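Local coordinates for mitochondrial association factor 1 (Toxoplasma gondii, PDB 6BXS), which is encoded at a parasite locus required for manipulating host mitochondria, its own role being less clear, and has a macro domain, a fold that often binds ADP-ribose, at residues Val109-Ser113 with Gly114-Arg118; Val127-Pro131 with Asn132-Asp136; Gly226-Leu230 with His231-Arg235. All blocks are in the same frame, centred on the assembly; numbering follows the deposited sequence.

The three contacts follow one another along the chain, each local to one continuous run. Contacts 1 and 2 lie at the two ends of strand 120-126: contact 1 leads into it from edge strand 109-111, and contact 2 carries the chain from it to helix 137-140. Both touch helix 83-103, and their centres are about 26 Å apart. Contact 3, where the chain enters helix 230-248, lies about 21 Å from contact 2, centre to centre, and both pack on helix 179-202. Contacts 1 and 3, about 37 Å apart between centres, fall on opposite sides of the chain's centre. All three lie at connections between strands or helices around one mixed sheet in a macro-domain fold.

Contact 1: residues Val109-Ser113 with Gly114-Arg118; sequences VEIDS and GRFSR
A backbone oxygen sits over the middle of an aromatic ring: Ser113 O lies above the centre of one face of Phe116, 3.7 Å from the ring plane. The backbone puts it there, because the amide of this same phenylalanine binds that oxygen, Phe116 N to Ser113 O 3.1 Å at 158°. With chi1 at 64°, CG stands between its own backbone N and carbonyl carbon, which folds the ring back across the turn. Its far rim then reaches Ser113, CE2 of Phe116 lying 3.6 Å from CA of Ser113, while CD1 of Ile111 comes loosely to CZ of Phe116 at 4.4 Å.

The turn beneath the ring is of 3-10 type. Arg115 N donates to Asp112 O at 3.2 Å and 166°, and like the Phe116 amide it arrives from above the carbonyl plane. A weak, bent third bond, Ser117 N to Ser113 O at 2.8 Å, gives that oxygen a second donor. Asp112, just past the end of strand 109-111, centres an inverse gamma turn, with a weak bond from Ser113 N to Ile111 O.

The hydroxyls look elsewhere: Ser113 OG bonds to Ser123, and Ser117 OG to Glu89 and to the backbone of Val119 and Phe120. The turn joins edge strand 109-111 to its antiparallel neighbour 120-126, with Ile111 and Ser113 packed on Ile93 of helix 83-103.

Contact 2: residues Val127-Pro131 with Asn132-Asp136; sequences VAIVP and NTVWD
Thr133 has chi1 at 60°, so that OG1 stands between its own backbone N and carbonyl carbon and turns back on Val130; the methyl CG2 is thereby swung beside the amide and also faces that residue. From this position OG1 donates to Val130 O at 2.7 Å, in the carbonyl plane, with a C=O...O angle of 149°. CG2 of Thr133 meets CG1 of Val130 at 3.6 Å, the two side chains crossing at about a right angle. Ile129 closes in on the other branch, its CG2 lying 3.7 Å from OG1 of Thr133 and 4.2 Å from CG2 of Val134.

Val130-Thr133 is a tight turn through Pro131 and Asn132, close to type II in its angles, with Thr133 OG1 in place of the backbone amide on Val130 O; it lies in the loop from strand 120-126 to helix 137-140. Asn132 is in the left-handed helical region (phi 65°), and its OD1 accepts from the amide of Glu137. Trp135 comes back along the turn, CZ2 3.9 Å from CA of Pro131 and CZ3 4.4 Å from CD1 of Ile129, both approaches oblique to the indole. Ile129 and Trp135 rest on Ala188 of helix 179-202, and Asp136 is the N-cap of helix 137-140.

The Thr133-Val130 bond joins neutral groups amid apolar packing, so this bond itself probably depends little on pH.

Contact 3: residues Gly226-Leu230 with His231-Arg235; sequences GRRGL and HSIGR
Ser232 OG is gripped from two directions. It donates to Gly229 O at 2.7 Å, tilted a little from the carbonyl plane, and accepts from Arg228 NH1 at 3.1 Å with an N-H...O angle of 159°. The hydroxyl lies at the guanidinium edge, close to its plane, so the serine takes the arginine on a rim nitrogen and not over a face. The extended start of the arginine chain carries CG past the same oxygen, a tight approach with CG of Arg228 only 3.0 Å from OG of Ser232; the bend at chi3, -75°, then turns the guanidinium so that NH1 comes round to OG. CD of Arg228 meanwhile leans on CG1 of Ile233 at 3.6 Å.

The guanidinium is held on further sides. NE donates to Gly175 O, NH2 forms a salt bridge with Asp179 and also bonds Ala177 O, and Tyr182 adds a cation-pi contact. This is the entrance to helix 230-248, following the loop that leaves strand 213-216; this loop probably corresponds to the one that in many macro domains wraps the ligand phosphates. A sulfate, probably from the crystallisation liquor, lies about 4 Å from the side chain of His231.

Leu230 O accepts from Gly234 N at 3.0 Å and 155°, an i to i+4 helical bond with the donor almost straight ahead of the carbonyl, and takes a weak second bond from Ile233 N. On the same turn, CG of Arg235 lies 3.6 Å above the plane of the His231 ring, displaced from the ring centre, while Ile233 packs on Tyr182 and Tyr186 of helix 179-202.

Contact 1: residues Val109-Ser113 with Gly114-Arg118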
ATOM      1  N   VAL A 109      -7.917   1.660 -13.837  1.00 28.09           N
ATOM      2  CA  VAL A 109      -7.611   0.979 -15.091  1.00 24.67           C
ATOM      3  C   VAL A 109      -7.248  -0.469 -14.796  1.00 25.03           C
ATOM      4  O   VAL A 109      -7.027  -0.836 -13.640  1.00 23.19           O
ATOM      5  CB  VAL A 109      -6.476   1.677 -15.864  1.00 24.76           C
ATOM      6  CG1 VAL A 109      -6.925   3.069 -16.284  1.00 26.51           C
ATOM      7  CG2 VAL A 109      -5.201   1.748 -15.035  1.00 27.56           C
ATOM      8  N   GLU A 110      -7.180  -1.289 -15.841  1.00 25.12           N
ATOM      9  CA  GLU A 110      -7.218  -2.734 -15.661  1.00 21.92           C
ATOM     10  C   GLU A 110      -6.652  -3.512 -16.847  1.00 25.69           C
ATOM     11  O   GLU A 110      -6.822  -3.118 -18.000  1.00 24.73           O
ATOM     12  CB  GLU A 110      -8.669  -3.152 -15.405  1.00 31.64           C
ATOM     13  CG  GLU A 110      -8.898  -4.616 -15.100  1.00 34.39           C
ATOM     14  CD  GLU A 110     -10.379  -4.936 -14.961  1.00 45.87           C
ATOM     15  OE1 GLU A 110     -11.124  -4.100 -14.407  1.00 46.72           O
ATOM     16  OE2 GLU A 110     -10.804  -6.018 -15.416  1.00 48.19           O
ATOM     17  N   ILE A 111      -5.978  -4.617 -16.543  1.00 24.89           N
ATOM     18  CA  ILE A 111      -5.556  -5.584 -17.554  1.00 23.47           C
ATOM     19  C   ILE A 111      -5.621  -6.991 -16.968  1.00 24.12           C
ATOM     20  O   ILE A 111      -5.414  -7.183 -15.769  1.00 27.79           O
ATOM     21  CB  ILE A 111      -4.123  -5.316 -18.080  1.00 29.41           C
ATOM     22  CG1 ILE A 111      -3.123  -5.186 -16.927  1.00 27.47           C
ATOM     23  CG2 ILE A 111      -4.089  -4.073 -18.963  1.00 34.82           C
ATOM     24  CD1 ILE A 111      -2.350  -6.452 -16.645  1.00 36.53           C
ATOM     25  N   ASP A 112      -5.913  -7.970 -17.817  1.00 20.90           N
ATOM     26  CA  ASP A 112      -6.015  -9.356 -17.376  1.00 25.15           C
ATOM     27  C   ASP A 112      -4.643 -10.022 -17.384  1.00 25.21           C
ATOM     28  O   ASP A 112      -4.303 -10.763 -18.308  1.00 23.17           O
ATOM     29  CB  ASP A 112      -6.992 -10.128 -18.265  1.00 26.63           C
ATOM     30  CG  ASP A 112      -7.222 -11.547 -17.785  1.00 28.05           C
ATOM     31  OD1 ASP A 112      -6.871 -11.858 -16.625  1.00 26.45           O
ATOM     32  OD2 ASP A 112      -7.764 -12.352 -18.567  1.00 31.10           O
ATOM     33  N   SER A 113      -3.860  -9.755 -16.345  1.00 23.02           N
ATOM     34  CA  SER A 113      -2.504 -10.282 -16.250  1.00 25.43           C
ATOM     35  C   SER A 113      -2.483 -11.808 -16.154  1.00 25.70           C
ATOM     36  O   SER A 113      -1.492 -12.446 -16.514  1.00 23.87           O
ATOM     37  CB  SER A 113      -1.787  -9.674 -15.042  1.00 26.23           C
ATOM     38  OG  SER A 113      -2.593  -9.751 -13.881  1.00 29.44           O
ATOM     39  N   GLY A 114      -3.583 -12.387 -15.681  1.00 25.18           N
ATOM     40  CA  GLY A 114      -3.673 -13.826 -15.496  1.00 27.20           C
ATOM     41  C   GLY A 114      -3.565 -14.615 -16.787  1.00 26.48           C
ATOM     42  O   GLY A 114      -3.312 -15.819 -16.769  1.00 23.81           O
ATOM     43  N   ARG A 115      -3.756 -13.939 -17.914  1.00 24.18           N
ATOM     44  CA  ARG A 115      -3.692 -14.598 -19.212  1.00 26.13           C
ATOM     45  C   ARG A 115      -2.253 -14.904 -19.628  1.00 25.30           C
ATOM     46  O   ARG A 115      -2.022 -15.793 -20.447  1.00 22.41           O
ATOM     47  CB  ARG A 115      -4.370 -13.734 -20.275  1.00 25.98           C
ATOM     48  CG  ARG A 115      -4.529 -14.426 -21.615  1.00 28.12           C
ATOM     49  CD  ARG A 115      -5.364 -13.597 -22.573  1.00 26.25           C
ATOM     50  NE  ARG A 115      -5.346 -14.153 -23.922  1.00 26.21           N
ATOM     51  CZ  ARG A 115      -5.888 -13.567 -24.986  1.00 28.87           C
ATOM     52  NH1 ARG A 115      -6.504 -12.399 -24.864  1.00 24.73           N
ATOM     53  NH2 ARG A 115      -5.811 -14.151 -26.175  1.00 27.18           N
ATOM     54  N   PHE A 116      -1.293 -14.176 -19.057  1.00 24.40           N
ATOM     55  CA  PHE A 116       0.114 -14.347 -19.421  1.00 26.91           C
ATOM     56  C   PHE A 116       1.052 -14.432 -18.216  1.00 27.86           C
ATOM     57  O   PHE A 116       2.268 -14.540 -18.387  1.00 32.22           O
ATOM     58  CB  PHE A 116       0.562 -13.200 -20.331  1.00 27.17           C
ATOM     59  CG  PHE A 116       0.513 -11.846 -19.679  1.00 24.21           C
ATOM     60  CD1 PHE A 116       1.557 -11.408 -18.879  1.00 26.18           C
ATOM     61  CD2 PHE A 116      -0.570 -11.008 -19.875  1.00 24.26           C
ATOM     62  CE1 PHE A 116       1.516 -10.164 -18.281  1.00 24.79           C
ATOM     63  CE2 PHE A 116      -0.617  -9.763 -19.283  1.00 26.08           C
ATOM     64  CZ  PHE A 116       0.428  -9.339 -18.483  1.00 27.60           C
ATOM     65  N   SER A 117       0.495 -14.384 -17.007  1.00 25.58           N
ATOM     66  CA  SER A 117       1.302 -14.433 -15.789  1.00 29.33           C
ATOM     67  C   SER A 117       1.010 -15.678 -14.960  1.00 30.26           C
ATOM     68  O   SER A 117      -0.087 -16.231 -15.024  1.00 27.33           O
ATOM     69  CB  SER A 117       1.060 -13.186 -14.936  1.00 28.04           C
ATOM     70  OG  SER A 117       1.856 -13.214 -13.761  1.00 25.08           O
ATOM     71  N   ARG A 118       2.004 -16.108 -14.185  1.00 23.91           N
ATOM     72  CA  ARG A 118       1.834 -17.211 -13.244  1.00 34.10           C
ATOM     73  C   ARG A 118       1.652 -16.674 -11.826  1.00 31.94           C
ATOM     74  O   ARG A 118       1.358 -17.431 -10.899  1.00 33.77           O
ATOM     75  CB  ARG A 118       3.036 -18.161 -13.287  1.00 46.10           C
ATOM     76  CG  ARG A 118       3.576 -18.455 -14.678  1.00 43.93           C
ATOM     77  CD  ARG A 118       3.935 -19.926 -14.831  1.00 69.99           C
ATOM     78  NE  ARG A 118       4.850 -20.166 -15.947  1.00 92.52           N
ATOM     79  CZ  ARG A 118       6.161 -20.381 -15.831  1.00 85.71           C
ATOM     80  NH1 ARG A 118       6.749 -20.395 -14.640  1.00 69.80           N
ATOM     81  NH2 ARG A 118       6.891 -20.587 -16.918  1.00 83.39           N
TER

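Contact 2: residues Val127-Pro131 with Asn132-Asp136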
ATOM      1  N   VAL A 127      -4.378   6.522 -10.120  1.00 20.27           N
ATOM      2  CA  VAL A 127      -3.677   7.699  -9.617  1.00 22.67           C
ATOM      3  C   VAL A 127      -4.665   8.828  -9.360  1.00 21.32           C
ATOM      4  O   VAL A 127      -5.527   9.113 -10.188  1.00 20.28           O
ATOM      5  CB  VAL A 127      -2.583   8.197 -10.590  1.00 20.37           C
ATOM      6  CG1 VAL A 127      -1.374   7.282 -10.546  1.00 22.76           C
ATOM      7  CG2 VAL A 127      -3.125   8.330 -12.006  1.00 26.37           C
ATOM      8  N   ALA A 128      -4.539   9.456  -8.197  1.00 20.30           N
ATOM      9  CA  ALA A 128      -5.357  10.609  -7.858  1.00 24.50           C
ATOM     10  C   ALA A 128      -4.865  11.828  -8.630  1.00 24.06           C
ATOM     11  O   ALA A 128      -5.655  12.672  -9.056  1.00 22.01           O
ATOM     12  CB  ALA A 128      -5.318  10.867  -6.361  1.00 24.00           C
ATOM     13  N   ILE A 129      -3.548  11.900  -8.805  1.00 24.22           N
ATOM     14  CA  ILE A 129      -2.913  12.997  -9.524  1.00 24.38           C
ATOM     15  C   ILE A 129      -1.826  12.448 -10.439  1.00 20.51           C
ATOM     16  O   ILE A 129      -1.070  11.564 -10.047  1.00 20.86           O
ATOM     17  CB  ILE A 129      -2.295  14.030  -8.554  1.00 23.36           C
ATOM     18  CG1 ILE A 129      -3.353  14.536  -7.569  1.00 25.30           C
ATOM     19  CG2 ILE A 129      -1.679  15.196  -9.330  1.00 25.69           C
ATOM     20  CD1 ILE A 129      -2.812  15.460  -6.497  1.00 25.48           C
ATOM     21  N   VAL A 130      -1.759  12.963 -11.663  1.00 23.16           N
ATOM     22  CA  VAL A 130      -0.681  12.591 -12.574  1.00 24.14           C
ATOM     23  C   VAL A 130       0.656  12.937 -11.926  1.00 17.40           C
ATOM     24  O   VAL A 130       0.885  14.097 -11.584  1.00 21.14           O
ATOM     25  CB  VAL A 130      -0.791  13.311 -13.931  1.00 23.05           C
ATOM     26  CG1 VAL A 130       0.389  12.941 -14.832  1.00 26.01           C
ATOM     27  CG2 VAL A 130      -2.105  12.968 -14.615  1.00 26.28           C
ATOM     28  N   PRO A 131       1.538  11.938 -11.740  1.00 24.73           N
ATOM     29  CA  PRO A 131       2.854  12.235 -11.159  1.00 24.11           C
ATOM     30  C   PRO A 131       3.623  13.293 -11.944  1.00 21.81           C
ATOM     31  O   PRO A 131       3.447  13.403 -13.154  1.00 22.87           O
ATOM     32  CB  PRO A 131       3.579  10.887 -11.222  1.00 27.16           C
ATOM     33  CG  PRO A 131       2.498   9.874 -11.222  1.00 24.84           C
ATOM     34  CD  PRO A 131       1.355  10.493 -11.967  1.00 25.01           C
ATOM     35  N   ASN A 132       4.451  14.062 -11.246  1.00 24.27           N
ATOM     36  CA  ASN A 132       5.319  15.052 -11.872  1.00 26.84           C
ATOM     37  C   ASN A 132       4.560  16.192 -12.556  1.00 30.56           C
ATOM     38  O   ASN A 132       5.013  16.715 -13.574  1.00 26.38           O
ATOM     39  CB  ASN A 132       6.236  14.372 -12.892  1.00 25.44           C
ATOM     40  CG  ASN A 132       7.436  15.229 -13.262  1.00 27.21           C
ATOM     41  OD1 ASN A 132       7.997  15.936 -12.424  1.00 25.87           O
ATOM     42  ND2 ASN A 132       7.822  15.181 -14.530  1.00 22.26           N
ATOM     43  N   THR A 133       3.406  16.569 -12.007  1.00 25.11           N
ATOM     44  CA  THR A 133       2.658  17.720 -12.512  1.00 28.06           C
ATOM     45  C   THR A 133       2.509  18.783 -11.429  1.00 30.02           C
ATOM     46  O   THR A 133       2.793  19.961 -11.650  1.00 36.31           O
ATOM     47  CB  THR A 133       1.255  17.319 -13.014  1.00 32.63           C
ATOM     48  OG1 THR A 133       0.502  16.736 -11.942  1.00 43.71           O
ATOM     49  CG2 THR A 133       1.360  16.326 -14.169  1.00 29.88           C
ATOM     50  N   VAL A 134       2.065  18.342 -10.259  1.00 26.67           N
ATOM     51  CA  VAL A 134       1.834  19.219  -9.124  1.00 29.14           C
ATOM     52  C   VAL A 134       3.069  19.244  -8.223  1.00 28.47           C
ATOM     53  O   VAL A 134       3.258  20.165  -7.426  1.00 32.24           O
ATOM     54  CB  VAL A 134       0.579  18.761  -8.354  1.00 30.88           C
ATOM     55  CG1 VAL A 134       0.588  19.246  -6.927  1.00 33.74           C
ATOM     56  CG2 VAL A 134      -0.676  19.250  -9.068  1.00 28.21           C
ATOM     57  N   TRP A 135       3.905  18.220  -8.361  1.00 26.56           N
ATOM     58  CA  TRP A 135       5.227  18.203  -7.740  1.00 27.57           C
ATOM     59  C   TRP A 135       6.268  17.860  -8.801  1.00 27.26           C
ATOM     60  O   TRP A 135       5.915  17.436  -9.899  1.00 25.08           O
ATOM     61  CB  TRP A 135       5.277  17.198  -6.589  1.00 24.94           C
ATOM     62  CG  TRP A 135       4.939  15.800  -7.002  1.00 25.06           C
ATOM     63  CD1 TRP A 135       5.755  14.917  -7.644  1.00 27.07           C
ATOM     64  CD2 TRP A 135       3.694  15.123  -6.798  1.00 24.18           C
ATOM     65  NE1 TRP A 135       5.095  13.731  -7.857  1.00 23.02           N
ATOM     66  CE2 TRP A 135       3.827  13.831  -7.347  1.00 27.00           C
ATOM     67  CE3 TRP A 135       2.478  15.481  -6.208  1.00 25.98           C
ATOM     68  CZ2 TRP A 135       2.793  12.899  -7.322  1.00 25.67           C
ATOM     69  CZ3 TRP A 135       1.452  14.554  -6.184  1.00 23.83           C
ATOM     70  CH2 TRP A 135       1.616  13.279  -6.737  1.00 26.19           C
ATOM     71  N   ASP A 136       7.543  18.049  -8.475  1.00 30.65           N
ATOM     72  CA  ASP A 136       8.630  17.716  -9.393  1.00 27.17           C
ATOM     73  C   ASP A 136       9.248  16.373  -9.013  1.00 23.08           C
ATOM     74  O   ASP A 136       9.698  16.187  -7.883  1.00 26.71           O
ATOM     75  CB  ASP A 136       9.697  18.815  -9.392  1.00 31.29           C
ATOM     76  CG  ASP A 136      10.621  18.735 -10.597  1.00 35.84           C
ATOM     77  OD1 ASP A 136      11.085  17.622 -10.929  1.00 33.10           O
ATOM     78  OD2 ASP A 136      10.878  19.786 -11.219  1.00 36.29           O
TER

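Contact 3: residues Gly226-Leu230 with His231-Arg235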
ATOM      1  N   GLY A 226      15.607   9.510   3.533  1.00 30.27           N
ATOM      2  CA  GLY A 226      16.651  10.495   3.331  1.00 27.92           C
ATOM      3  C   GLY A 226      17.002  11.181   4.641  1.00 30.25           C
ATOM      4  O   GLY A 226      17.310  10.518   5.631  1.00 31.45           O
ATOM      5  N   ARG A 227      16.943  12.510   4.648  1.00 33.25           N
ATOM      6  CA  ARG A 227      17.267  13.298   5.837  1.00 37.20           C
ATOM      7  C   ARG A 227      16.037  13.643   6.677  1.00 34.46           C
ATOM      8  O   ARG A 227      16.163  14.216   7.761  1.00 31.95           O
ATOM      9  CB  ARG A 227      17.977  14.594   5.432  1.00 42.70           C
ATOM     10  CG  ARG A 227      19.472  14.443   5.204  1.00 44.45           C
ATOM     11  CD  ARG A 227      20.155  15.798   5.037  1.00 40.98           C
ATOM     12  NE  ARG A 227      19.961  16.364   3.703  1.00 49.74           N
ATOM     13  CZ  ARG A 227      18.933  17.130   3.342  1.00 50.93           C
ATOM     14  NH1 ARG A 227      18.861  17.592   2.101  1.00 55.05           N
ATOM     15  NH2 ARG A 227      17.978  17.439   4.210  1.00 56.37           N
ATOM     16  N   ARG A 228      14.853  13.294   6.183  1.00 27.02           N
ATOM     17  CA  ARG A 228      13.607  13.718   6.817  1.00 27.46           C
ATOM     18  C   ARG A 228      13.375  13.054   8.173  1.00 26.91           C
ATOM     19  O   ARG A 228      13.636  11.864   8.351  1.00 30.46           O
ATOM     20  CB  ARG A 228      12.421  13.426   5.893  1.00 25.75           C
ATOM     21  CG  ARG A 228      11.082  13.870   6.454  1.00 24.75           C
ATOM     22  CD  ARG A 228       9.979  13.809   5.408  1.00 23.91           C
ATOM     23  NE  ARG A 228      10.070  14.907   4.449  1.00 20.11           N
ATOM     24  CZ  ARG A 228       9.669  16.152   4.693  1.00 23.11           C
ATOM     25  NH1 ARG A 228       9.149  16.472   5.872  1.00 26.36           N
ATOM     26  NH2 ARG A 228       9.791  17.083   3.758  1.00 26.20           N
ATOM     27  N   GLY A 229      12.878  13.840   9.124  1.00 25.71           N
ATOM     28  CA  GLY A 229      12.565  13.342  10.451  1.00 27.29           C
ATOM     29  C   GLY A 229      11.285  12.528  10.447  1.00 28.96           C
ATOM     30  O   GLY A 229      10.358  12.818   9.691  1.00 24.36           O
ATOM     31  N   LEU A 230      11.233  11.505  11.294  1.00 28.47           N
ATOM     32  CA  LEU A 230      10.093  10.597  11.319  1.00 26.01           C
ATOM     33  C   LEU A 230       8.820  11.294  11.783  1.00 28.79           C
ATOM     34  O   LEU A 230       7.725  10.933  11.359  1.00 30.93           O
ATOM     35  CB  LEU A 230      10.390   9.393  12.216  1.00 24.62           C
ATOM     36  CG  LEU A 230      11.168   8.253  11.555  1.00 34.97           C
ATOM     37  CD1 LEU A 230      11.625   7.240  12.594  1.00 35.94           C
ATOM     38  CD2 LEU A 230      10.324   7.572  10.486  1.00 32.22           C
ATOM     39  N   HIS A 231       8.960  12.297  12.644  1.00 30.27           N
ATOM     40  CA  HIS A 231       7.798  13.027  13.139  1.00 32.54           C
ATOM     41  C   HIS A 231       7.033  13.679  11.992  1.00 30.24           C
ATOM     42  O   HIS A 231       5.806  13.596  11.926  1.00 28.90           O
ATOM     43  CB  HIS A 231       8.210  14.091  14.155  1.00 34.43           C
ATOM     44  CG  HIS A 231       7.093  15.009  14.545  1.00 34.24           C
ATOM     45  ND1 HIS A 231       6.842  16.196  13.890  1.00 34.25           N
ATOM     46  CD2 HIS A 231       6.152  14.906  15.512  1.00 35.81           C
ATOM     47  CE1 HIS A 231       5.797  16.787  14.442  1.00 36.20           C
ATOM     48  NE2 HIS A 231       5.360  16.025  15.428  1.00 35.80           N
ATOM     49  N   SER A 232       7.763  14.323  11.087  1.00 29.64           N
ATOM     50  CA  SER A 232       7.145  14.995   9.948  1.00 28.50           C
ATOM     51  C   SER A 232       6.429  14.001   9.039  1.00 26.14           C
ATOM     52  O   SER A 232       5.501  14.366   8.320  1.00 29.12           O
ATOM     53  CB  SER A 232       8.195  15.765   9.147  1.00 29.37           C
ATOM     54  OG  SER A 232       9.127  14.878   8.554  1.00 28.77           O
ATOM     55  N   ILE A 233       6.865  12.745   9.076  1.00 26.74           N
ATOM     56  CA  ILE A 233       6.278  11.702   8.242  1.00 28.45           C
ATOM     57  C   ILE A 233       5.005  11.153   8.881  1.00 23.73           C
ATOM     58  O   ILE A 233       4.046  10.817   8.184  1.00 26.40           O
ATOM     59  CB  ILE A 233       7.284  10.561   7.994  1.00 24.41           C
ATOM     60  CG1 ILE A 233       8.476  11.101   7.196  1.00 26.88           C
ATOM     61  CG2 ILE A 233       6.612   9.396   7.263  1.00 25.46           C
ATOM     62  CD1 ILE A 233       9.511  10.067   6.808  1.00 30.90           C
ATOM     63  N   GLY A 234       5.001  11.058  10.206  1.00 27.06           N
ATOM     64  CA  GLY A 234       3.812  10.651  10.932  1.00 25.26           C
ATOM     65  C   GLY A 234       2.679  11.638  10.723  1.00 26.87           C
ATOM     66  O   GLY A 234       1.526  11.247  10.532  1.00 26.25           O
ATOM     67  N   ARG A 235       3.014  12.924  10.750  1.00 27.55           N
ATOM     68  CA  ARG A 235       2.033  13.982  10.539  1.00 25.40           C
ATOM     69  C   ARG A 235       1.530  13.992   9.096  1.00 29.59           C
ATOM     70  O   ARG A 235       0.343  14.190   8.846  1.00 24.08           O
ATOM     71  CB  ARG A 235       2.636  15.343  10.889  1.00 25.50           C
ATOM     72  CG  ARG A 235       3.041  15.494  12.349  1.00 29.54           C
ATOM     73  CD  ARG A 235       1.851  15.377  13.283  1.00 36.94           C
ATOM     74  NE  ARG A 235       0.771  16.292  12.906  1.00 33.84           N
ATOM     75  CZ  ARG A 235      -0.479  15.932  12.616  1.00 34.34           C
ATOM     76  NH1 ARG A 235      -1.363  16.861  12.281  1.00 33.59           N
ATOM     77  NH2 ARG A 235      -0.862  14.660  12.660  1.00 34.56           N
TER